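Beta-1,3-1,4-glucanase (Caldicellulosiruptor sp. F32, PDB 5H4R) probably hydrolyses mixed-linkage beta-1,3-1,4-glucans such as lichenan, as a family 5 glycoside hydrolase built on a TIM barrel. Local coordinates at residues A31-P36 against R351-T356; N38-F43 against G319-I324. The protein carries 1 engineered substitution. All blocks are in the same frame, centred on the assembly; numbering follows the deposited sequence.

Overall arrangement
The chain runs from its N-terminal region through 31-36, which contact 1 lays against the end of helix 336-352 and the turn into the last barrel strand, 356-361. A few residues on, 38-43 starts helix 39-47, and contact 2 sets it against 319-324, the lead-in to strand 322-327. Contact 2 therefore closes a loop nested inside the one closed by contact 1. Their centres lie about 10 Å apart, and they touch: T356, at the start of strand 356-361, pairs with I324, probably through a hydrogen bond from I324 N to T356 O. Contact 1 thus ties the N-terminal segment to a helix end, contact 2 helix 39-47 to the approach to a barrel strand.

Contact 1 (A31-P36 against R351-T356); sequences ASRKIP and RARGIT
I35 reaches across to the turn after helix 336-352, while R33 ties the two backbones together. R33 N donates to A352 O over 2.8 Å, an almost straight bond (170° at the hydrogen) lying in the carbonyl plane. Followed outward, the R33 side chain first passes the same oxygen: CB lies 3.5 Å from A352 O. CG stays 3.6 Å from A352 O and meets R353 CG at 4.1 Å, where the two side chains cross at a slant. With CG anti to the carbonyl carbon and bends at chi2 and chi3, the chain curls until NH1 is 4.2 Å from R353 NE. The two guanidinium planes stand nearly perpendicular, 83° apart, and D309 probably offsets these like charges: its OD1 makes a salt bridge with R353 NE and a long, weak ion pair with R33 NH1. I35 CD1 settles 3.6 Å from G354 N. G354, at positive phi, is the C' residue of the Schellman motif that ends the helix, and a side chain there would crowd that methyl. Nearer the start of the segment, a water links S32 OG to R351 O, donating to the carbonyl. Residues 31-36 lie across the C-terminal end of helix 336-352, with Y312 of helix 298-316 touching R33 and I35, L41 of helix 39-47 also against I35, and strand 356-361 leading on into the barrel.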
ATOM      1  N   ALA A  31       0.333  24.796  -6.420  1.00 20.19           N
ATOM      2  CA  ALA A  31       0.033  25.501  -5.183  1.00 25.08           C
ATOM      3  C   ALA A  31      -0.483  24.545  -4.110  1.00 16.55           C
ATOM      4  O   ALA A  31      -1.256  23.626  -4.392  1.00 21.08           O
ATOM      5  CB  ALA A  31      -1.001  26.598  -5.452  1.00 34.44           C
ATOM      6  N   SER A  32      -0.046  24.752  -2.869  1.00 18.38           N
ATOM      7  CA  SER A  32      -0.564  23.950  -1.768  1.00 18.01           C
ATOM      8  C   SER A  32      -2.022  24.317  -1.498  1.00 16.71           C
ATOM      9  O   SER A  32      -2.423  25.480  -1.588  1.00 18.45           O
ATOM     10  CB  SER A  32       0.268  24.144  -0.496  1.00 33.06           C
ATOM     11  OG  SER A  32      -0.210  23.307   0.562  1.00 38.60           O
ATOM     12  N   ARG A  33      -2.820  23.305  -1.191  1.00 15.13           N
ATOM     13  CA  ARG A  33      -4.180  23.499  -0.738  1.00 15.61           C
ATOM     14  C   ARG A  33      -4.185  23.745   0.770  1.00 15.85           C
ATOM     15  O   ARG A  33      -3.192  23.517   1.469  1.00 17.66           O
ATOM     16  CB  ARG A  33      -5.037  22.274  -1.076  1.00 14.76           C
ATOM     17  CG  ARG A  33      -5.106  21.909  -2.576  1.00 20.31           C
ATOM     18  CD  ARG A  33      -5.748  22.975  -3.423  1.00 24.80           C
ATOM     19  NE  ARG A  33      -7.198  22.936  -3.332  1.00 33.65           N
ATOM     20  CZ  ARG A  33      -7.931  21.972  -3.884  1.00 24.69           C
ATOM     21  NH1 ARG A  33      -7.336  20.964  -4.560  1.00 25.45           N
ATOM     22  NH2 ARG A  33      -9.240  22.006  -3.741  1.00 29.37           N
ATOM     23  N   LYS A  34      -5.318  24.211   1.277  1.00 16.61           N
ATOM     24  CA  LYS A  34      -5.473  24.321   2.724  1.00 16.86           C
ATOM     25  C   LYS A  34      -5.534  22.926   3.314  1.00 18.25           C
ATOM     26  O   LYS A  34      -6.367  22.114   2.900  1.00 16.42           O
ATOM     27  CB  LYS A  34      -6.730  25.108   3.076  1.00 18.05           C
ATOM     28  CG  LYS A  34      -6.947  25.245   4.559  1.00 27.42           C
ATOM     29  CD  LYS A  34      -5.877  26.142   5.194  1.00 47.67           C
ATOM     30  CE  LYS A  34      -6.216  26.503   6.646  1.00 56.12           C
ATOM     31  NZ  LYS A  34      -6.114  25.331   7.570  1.00 56.63           N
ATOM     32  N   ILE A  35      -4.642  22.636   4.251  1.00 15.28           N
ATOM     33  CA  ILE A  35      -4.588  21.348   4.931  1.00 14.28           C
ATOM     34  C   ILE A  35      -4.995  21.579   6.383  1.00 17.97           C
ATOM     35  O   ILE A  35      -4.363  22.397   7.079  1.00 16.93           O
ATOM     36  CB  ILE A  35      -3.192  20.705   4.855  1.00 13.69           C
ATOM     37  CG1 ILE A  35      -2.617  20.737   3.420  1.00 19.21           C
ATOM     38  CG2 ILE A  35      -3.245  19.277   5.416  1.00 17.61           C
ATOM     39  CD1 ILE A  35      -3.517  20.160   2.385  1.00 18.33           C
ATOM     40  N   PRO A  36      -6.070  20.961   6.869  1.00 15.33           N
ATOM     41  CA  PRO A  36      -6.455  21.191   8.265  1.00 17.32           C
ATOM     42  C   PRO A  36      -5.323  20.845   9.216  1.00 16.80           C
ATOM     43  O   PRO A  36      -4.585  19.877   9.017  1.00 17.21           O
ATOM     44  CB  PRO A  36      -7.667  20.277   8.456  1.00 21.12           C
ATOM     45  CG  PRO A  36      -8.240  20.180   7.053  1.00 16.63           C
ATOM     46  CD  PRO A  36      -7.074  20.159   6.139  1.00 17.01           C
ATOM     47  N   ARG A 351       1.451  15.902  -2.145  1.00  9.78           N
ATOM     48  CA  ARG A 351       1.827  16.686  -0.977  1.00  9.58           C
ATOM     49  C   ARG A 351       1.063  17.990  -0.930  1.00 11.36           C
ATOM     50  O   ARG A 351       0.701  18.466   0.149  1.00 10.93           O
ATOM     51  CB  ARG A 351       3.335  16.974  -0.959  1.00 10.73           C
ATOM     52  CG  ARG A 351       3.780  17.928   0.167  1.00 13.07           C
ATOM     53  CD  ARG A 351       3.446  17.391   1.586  1.00 11.92           C
ATOM     54  NE  ARG A 351       4.138  16.125   1.752  1.00 11.62           N
ATOM     55  CZ  ARG A 351       3.613  15.001   2.217  1.00 12.56           C
ATOM     56  NH1 ARG A 351       2.362  14.948   2.686  1.00 11.67           N
ATOM     57  NH2 ARG A 351       4.383  13.921   2.251  1.00 12.11           N
ATOM     58  N   ALA A 352       0.822  18.600  -2.091  1.00 11.46           N
ATOM     59  CA  ALA A 352       0.049  19.833  -2.140  1.00 10.92           C
ATOM     60  C   ALA A 352      -1.367  19.634  -1.602  1.00 10.47           C
ATOM     61  O   ALA A 352      -2.009  20.601  -1.182  1.00 13.20           O
ATOM     62  CB  ALA A 352      -0.026  20.351  -3.582  1.00 12.76           C
ATOM     63  N   ARG A 353      -1.864  18.403  -1.633  1.00 10.56           N
ATOM     64  CA  ARG A 353      -3.186  18.049  -1.144  1.00  8.96           C
ATOM     65  C   ARG A 353      -3.131  17.309   0.187  1.00 11.92           C
ATOM     66  O   ARG A 353      -4.136  16.745   0.614  1.00 10.91           O
ATOM     67  CB  ARG A 353      -3.901  17.212  -2.197  1.00 11.22           C
ATOM     68  CG  ARG A 353      -4.242  18.031  -3.451  1.00 11.89           C
ATOM     69  CD  ARG A 353      -4.533  17.101  -4.582  1.00 13.92           C
ATOM     70  NE  ARG A 353      -4.922  17.755  -5.836  1.00 13.57           N
ATOM     71  CZ  ARG A 353      -4.071  18.157  -6.778  1.00 12.59           C
ATOM     72  NH1 ARG A 353      -2.762  18.021  -6.623  1.00 11.54           N
ATOM     73  NH2 ARG A 353      -4.524  18.712  -7.890  1.00 15.43           N
ATOM     74  N   GLY A 354      -1.981  17.298   0.840  1.00  9.94           N
ATOM     75  CA  GLY A 354      -1.835  16.746   2.170  1.00  8.31           C
ATOM     76  C   GLY A 354      -1.647  15.255   2.225  1.00  9.86           C
ATOM     77  O   GLY A 354      -1.787  14.665   3.314  1.00 11.15           O
ATOM     78  N   ILE A 355      -1.332  14.621   1.095  1.00  9.93           N
ATOM     79  CA  ILE A 355      -1.288  13.165   0.983  1.00 10.12           C
ATOM     80  C   ILE A 355       0.157  12.698   0.845  1.00  9.32           C
ATOM     81  O   ILE A 355       0.952  13.293   0.098  1.00 10.46           O
ATOM     82  CB  ILE A 355      -2.137  12.709  -0.223  1.00  7.77           C
ATOM     83  CG1 ILE A 355      -3.594  13.130  -0.044  1.00 10.30           C
ATOM     84  CG2 ILE A 355      -2.050  11.216  -0.432  1.00 10.32           C
ATOM     85  CD1 ILE A 355      -4.455  12.996  -1.311  1.00 12.03           C
ATOM     86  N   THR A 356       0.481  11.592   1.517  1.00  8.79           N
ATOM     87  CA  THR A 356       1.777  10.940   1.403  1.00  8.73           C
ATOM     88  C   THR A 356       1.656   9.659   0.581  1.00  9.19           C
ATOM     89  O   THR A 356       0.646   8.944   0.661  1.00 10.12           O
ATOM     90  CB  THR A 356       2.335  10.631   2.798  1.00 10.72           C
ATOM     91  OG1 THR A 356       2.683  11.868   3.419  1.00 10.82           O
ATOM     92  CG2 THR A 356       3.575   9.729   2.749  1.00 12.61           C
TER
HETATM   93  O   HOH W   1       0.964  20.838   1.540  1.00 14.32           O

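Contact 2 (N38-F43 against G319-I324); sequences NAALKF and GIPVVI
N38 and G319 make the polar link: N38 ND2 donates to G319 O over 3.0 Å. The donor comes in on a lone pair of the oxygen, in the carbonyl plane, with a C=O...N angle of 114°, and the acceptor sits slightly out of the asparagine's own amide plane. The same carbonyl also accepts from N265, so two side-chain amides grip one oxygen.

The other end of the N38 amide works within its own segment. Its OD1 takes the N-H of L41 at 2.8 Å, nearly in line with the C=O bond, making N38 the N-cap of helix 39-47. CG sits between the backbone N and the carbonyl carbon (chi1 65°), which turns the amide back over the helix start. With both ends of the amide engaged, its rotation is fixed. This is a TIM barrel, and the capped helix meets the loop that carries the chain from helix 298-316 into strand 322-327; G319 ends that helix in a Schellman motif. Replacing N38 by an alanine removes both amide ends, which would probably leave L41 N without its cap and G319 O with one donor fewer.

Apolar packing fills in beside the polar link. The methyl of A40 lies against the P321 ring, with CB 3.8 Å from P321 CG. L41 straddles the bend with its two methyls: CD1 meets G319 CA at 4.0 Å, and CD2 comes to 3.9 Å from P321 CA. V44, one turn further along helix 39-47, touches P321 as well, and I268 of the neighbouring strand 267-272 packs against the same proline.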
ATOM      1  N   ASN A  38      -4.448  19.215  12.161  1.00 14.78           N
ATOM      2  CA  ASN A  38      -4.794  18.261  13.197  1.00 14.64           C
ATOM      3  C   ASN A  38      -3.708  17.199  13.273  1.00 14.97           C
ATOM      4  O   ASN A  38      -2.785  17.151  12.457  1.00 13.18           O
ATOM      5  CB  ASN A  38      -6.179  17.639  12.959  1.00 14.48           C
ATOM      6  CG  ASN A  38      -6.260  16.794  11.701  1.00 13.43           C
ATOM      7  OD1 ASN A  38      -5.293  16.178  11.266  1.00 13.86           O
ATOM      8  ND2 ASN A  38      -7.442  16.759  11.116  1.00 15.29           N
ATOM      9  N   ALA A  39      -3.804  16.364  14.308  1.00 13.74           N
ATOM     10  CA  ALA A  39      -2.747  15.392  14.570  1.00 13.12           C
ATOM     11  C   ALA A  39      -2.606  14.391  13.429  1.00 14.14           C
ATOM     12  O   ALA A  39      -1.491  14.012  13.058  1.00 12.96           O
ATOM     13  CB  ALA A  39      -3.028  14.660  15.886  1.00 14.48           C
ATOM     14  N   ALA A  40      -3.727  13.965  12.851  1.00 11.69           N
ATOM     15  CA  ALA A  40      -3.687  12.927  11.834  1.00 12.13           C
ATOM     16  C   ALA A  40      -2.959  13.416  10.598  1.00 11.61           C
ATOM     17  O   ALA A  40      -2.148  12.690  10.018  1.00  9.63           O
ATOM     18  CB  ALA A  40      -5.110  12.502  11.473  1.00 14.09           C
ATOM     19  N   LEU A  41      -3.238  14.646  10.185  1.00 11.00           N
ATOM     20  CA  LEU A  41      -2.602  15.124   8.971  1.00 10.58           C
ATOM     21  C   LEU A  41      -1.143  15.491   9.212  1.00 10.88           C
ATOM     22  O   LEU A  41      -0.324  15.333   8.290  1.00 11.85           O
ATOM     23  CB  LEU A  41      -3.411  16.276   8.378  1.00 11.21           C
ATOM     24  CG  LEU A  41      -4.746  15.800   7.792  1.00 11.39           C
ATOM     25  CD1 LEU A  41      -5.634  16.998   7.415  1.00 15.34           C
ATOM     26  CD2 LEU A  41      -4.560  14.906   6.597  1.00 11.41           C
ATOM     27  N   LYS A  42      -0.783  15.898  10.452  1.00 11.33           N
ATOM     28  CA  LYS A  42       0.631  16.087  10.788  1.00 11.51           C
ATOM     29  C   LYS A  42       1.376  14.751  10.767  1.00 12.24           C
ATOM     30  O   LYS A  42       2.531  14.685  10.321  1.00 12.01           O
ATOM     31  CB  LYS A  42       0.767  16.759  12.140  1.00 14.64           C
ATOM     32  CG  LYS A  42       0.275  18.177  12.156  1.00 28.24           C
ATOM     33  CD  LYS A  42       0.394  18.746  13.557  1.00 35.01           C
ATOM     34  CE  LYS A  42      -0.156  20.141  13.645  1.00 53.12           C
ATOM     35  NZ  LYS A  42      -0.167  20.594  15.059  1.00 48.97           N
ATOM     36  N   PHE A  43       0.720  13.692  11.258  1.00 11.77           N
ATOM     37  CA  PHE A  43       1.250  12.329  11.200  1.00  9.66           C
ATOM     38  C   PHE A  43       1.539  11.910   9.763  1.00 13.15           C
ATOM     39  O   PHE A  43       2.655  11.475   9.438  1.00 10.69           O
ATOM     40  CB  PHE A  43       0.224  11.393  11.863  1.00 10.63           C
ATOM     41  CG  PHE A  43       0.642   9.923  11.976  1.00  9.05           C
ATOM     42  CD1 PHE A  43       1.313   9.444  13.104  1.00 10.36           C
ATOM     43  CD2 PHE A  43       0.302   9.023  10.983  1.00  8.74           C
ATOM     44  CE1 PHE A  43       1.646   8.097  13.211  1.00 12.77           C
ATOM     45  CE2 PHE A  43       0.648   7.681  11.084  1.00  9.67           C
ATOM     46  CZ  PHE A  43       1.313   7.224  12.201  1.00  9.76           C
ATOM     47  N   GLY A 319     -10.367  16.894   7.187  1.00 13.92           N
ATOM     48  CA  GLY A 319      -9.493  16.509   8.271  1.00 12.60           C
ATOM     49  C   GLY A 319      -9.183  15.039   8.336  1.00 13.59           C
ATOM     50  O   GLY A 319      -8.461  14.609   9.258  1.00 13.49           O
ATOM     51  N   ILE A 320      -9.678  14.253   7.383  1.00 11.58           N
ATOM     52  CA  ILE A 320      -9.546  12.808   7.419  1.00 11.76           C
ATOM     53  C   ILE A 320      -8.288  12.428   6.646  1.00  9.82           C
ATOM     54  O   ILE A 320      -8.148  12.810   5.476  1.00 11.47           O
ATOM     55  CB  ILE A 320     -10.790  12.132   6.825  1.00 11.84           C
ATOM     56  CG1 ILE A 320     -12.010  12.536   7.634  1.00 15.31           C
ATOM     57  CG2 ILE A 320     -10.597  10.635   6.789  1.00 12.40           C
ATOM     58  CD1 ILE A 320     -13.306  12.209   6.960  1.00 16.78           C
ATOM     59  N   PRO A 321      -7.361  11.671   7.236  1.00 10.30           N
ATOM     60  CA  PRO A 321      -6.104  11.376   6.552  1.00  9.65           C
ATOM     61  C   PRO A 321      -6.233  10.312   5.473  1.00 10.34           C
ATOM     62  O   PRO A 321      -7.020   9.370   5.584  1.00 10.23           O
ATOM     63  CB  PRO A 321      -5.208  10.872   7.689  1.00 12.48           C
ATOM     64  CG  PRO A 321      -6.172  10.256   8.657  1.00 10.12           C
ATOM     65  CD  PRO A 321      -7.352  11.184   8.637  1.00 11.41           C
ATOM     66  N   VAL A 322      -5.420  10.486   4.435  1.00  8.84           N
ATOM     67  CA  VAL A 322      -5.346   9.626   3.256  1.00  8.32           C
ATOM     68  C   VAL A 322      -3.884   9.316   2.957  1.00  7.98           C
ATOM     69  O   VAL A 322      -3.055  10.231   2.916  1.00  9.98           O
ATOM     70  CB  VAL A 322      -5.972  10.323   2.035  1.00 11.01           C
ATOM     71  CG1 VAL A 322      -5.778   9.488   0.795  1.00 10.72           C
ATOM     72  CG2 VAL A 322      -7.447  10.667   2.270  1.00 10.06           C
ATOM     73  N   VAL A 323      -3.574   8.035   2.709  1.00  9.79           N
ATOM     74  CA  VAL A 323      -2.244   7.608   2.293  1.00  7.93           C
ATOM     75  C   VAL A 323      -2.379   6.808   1.001  1.00  8.92           C
ATOM     76  O   VAL A 323      -3.221   5.907   0.913  1.00 10.80           O
ATOM     77  CB  VAL A 323      -1.548   6.783   3.390  1.00  6.98           C
ATOM     78  CG1 VAL A 323      -0.304   6.063   2.874  1.00  9.48           C
ATOM     79  CG2 VAL A 323      -1.184   7.678   4.565  1.00  9.04           C
ATOM     80  N   ILE A 324      -1.549   7.134   0.011  1.00  6.28           N
ATOM     81  CA  ILE A 324      -1.440   6.349  -1.209  1.00  8.21           C
ATOM     82  C   ILE A 324      -0.379   5.288  -0.928  1.00  8.43           C
ATOM     83  O   ILE A 324       0.818   5.556  -0.929  1.00  9.91           O
ATOM     84  CB  ILE A 324      -1.105   7.229  -2.419  1.00  8.55           C
ATOM     85  CG1 ILE A 324      -2.264   8.172  -2.722  1.00  9.99           C
ATOM     86  CG2 ILE A 324      -0.733   6.384  -3.624  1.00  9.75           C
ATOM     87  CD1 ILE A 324      -1.918   9.241  -3.722  1.00 10.15           C
TER